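Local coordinates for Ras-associated and pleckstrin homology domains-containing protein 1 (Homo sapiens, PDB 4GN1), which mediates localized membrane signals, is implicated in regulating lamellipodial dynamics, and targets EVL and VASP to the leading edge, at residues Arg29-Leu32 against Asp33-Asp37. Sequence-based numbering, arbitrary orientation.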
# COMPACT_ATOMS: atom_id res chain seq x y z
N ARG A 29 14.31 3.43 3.98
CA ARG A 29 15.45 2.86 3.24
C ARG A 29 16.68 2.83 4.10
O ARG A 29 17.29 1.78 4.28
CB ARG A 29 15.71 3.65 1.93
CG ARG A 29 17.07 3.42 1.26
CD ARG A 29 17.40 1.93 1.05
NE ARG A 29 16.29 1.19 0.45
CZ ARG A 29 16.08 -0.12 0.61
NH1 ARG A 29 16.90 -0.84 1.34
NH2 ARG A 29 15.03 -0.71 0.03
N GLN A 30 17.05 3.96 4.67
CA GLN A 30 18.20 4.01 5.58
C GLN A 30 18.08 3.10 6.80
O GLN A 30 19.06 2.51 7.22
CB GLN A 30 18.47 5.44 6.03
CG GLN A 30 19.18 6.26 4.98
CD GLN A 30 19.20 7.72 5.31
OE1 GLN A 30 18.16 8.40 5.36
NE2 GLN A 30 20.40 8.24 5.53
N VAL A 31 16.89 3.03 7.37
CA VAL A 31 16.61 2.18 8.51
C VAL A 31 16.69 0.72 8.13
O VAL A 31 17.31 -0.06 8.83
CB VAL A 31 15.22 2.51 9.10
CG1 VAL A 31 14.71 1.40 10.01
CG2 VAL A 31 15.25 3.88 9.77
N LEU A 32 16.09 0.35 7.00
CA LEU A 32 16.23 -1.00 6.47
C LEU A 32 17.69 -1.41 6.17
O LEU A 32 18.09 -2.55 6.45
CB LEU A 32 15.40 -1.17 5.20
CG LEU A 32 13.89 -1.31 5.41
CD1 LEU A 32 13.19 -1.20 4.07
CD2 LEU A 32 13.52 -2.62 6.08
N ASP A 33 18.48 -0.49 5.60
CA ASP A 33 19.89 -0.81 5.36
C ASP A 33 20.60 -1.19 6.66
O ASP A 33 21.44 -2.13 6.68
CB ASP A 33 20.61 0.30 4.59
CG ASP A 33 20.14 0.40 3.14
OD1 ASP A 33 19.47 -0.49 2.61
OD2 ASP A 33 20.42 1.40 2.49
N ASN A 34 20.23 -0.52 7.74
CA ASN A 34 20.75 -0.86 9.06
C ASN A 34 20.22 -2.19 9.57
O ASN A 34 20.98 -3.02 10.04
CB ASN A 34 20.49 0.27 10.07
CG ASN A 34 21.38 1.46 9.83
OD1 ASN A 34 22.39 1.37 9.13
ND2 ASN A 34 21.00 2.61 10.37
N LEU A 35 18.91 -2.41 9.46
CA LEU A 35 18.37 -3.71 9.83
C LEU A 35 19.09 -4.87 9.09
O LEU A 35 19.43 -5.89 9.70
CB LEU A 35 16.86 -3.75 9.62
CG LEU A 35 16.07 -3.07 10.74
CD1 LEU A 35 14.65 -2.72 10.29
CD2 LEU A 35 16.07 -3.97 11.97
N MET A 36 19.31 -4.70 7.79
CA MET A 36 20.06 -5.69 7.01
C MET A 36 21.49 -5.93 7.54
O MET A 36 21.84 -7.07 7.81
CB MET A 36 20.01 -5.39 5.51
CG MET A 36 18.57 -5.44 4.99
SD MET A 36 18.30 -5.29 3.22
CE MET A 36 18.49 -3.52 2.96
N ASP A 37 22.26 -4.86 7.79
CA ASP A 37 23.62 -4.97 8.36
C ASP A 37 23.65 -5.65 9.73
O ASP A 37 24.49 -6.51 9.97
CB ASP A 37 24.30 -3.60 8.55
CG ASP A 37 24.41 -2.81 7.29
OD1 ASP A 37 24.54 -3.41 6.20
OD2 ASP A 37 24.36 -1.56 7.38
O HOH W 1 21.53 3.39 6.89
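Arg29 and Asp33, one helical turn apart, form an i to i+4 salt bridge: NH1 of Arg29 donates to OD1 of Asp33 over 2.9 Å. The guanidinium offers this N-H within its own plane, whereas the carboxylate receives it on the syn side of OD1 but 34° out of plane, the two flat groups being turned 37° against each other. Bends at chi2 and chi3 lead the arginine chain toward the next helical turn, bringing its CD against both carboxylate oxygens. The methyl CE of Met36 also sits at the guanidinium edge, 3.5 Å from NH1, carried there by the turn of chi3 to -78°. The same CE lies 3.6 Å from Leu32 O, so this methyl touches both the arginine's charged end and a backbone carbonyl.

On another face the side chains of Val31 and Leu35 lie side by side, CG1 4.1 Å from CD1, and CD2 of Leu32 approaches the same Leu35 methyl at 4.4 Å. Beneath both faces run four i to i+4 backbone bonds, from Asp33 N to Arg29 O through Met36 N to Leu32 O. The longest, 3.3 Å from Asn34 N to Gln30 O, shares its acceptor with a water that donates to Gln30 O and, weakly, to Asn34 OD1.

Farther out, Asp64 forms a second salt bridge with Arg29, through NH2, while Tyr43 borders Arg29, Asp33 and Met36. Helix 28-39 lies against strands 17-23, 47-53 and 83-87 of the ubiquitin-like Ras-associating domain, Val31 on Val22, Leu32 and Leu35 on Leu49 and Phe85, Met36 on Trp47 and Phe85.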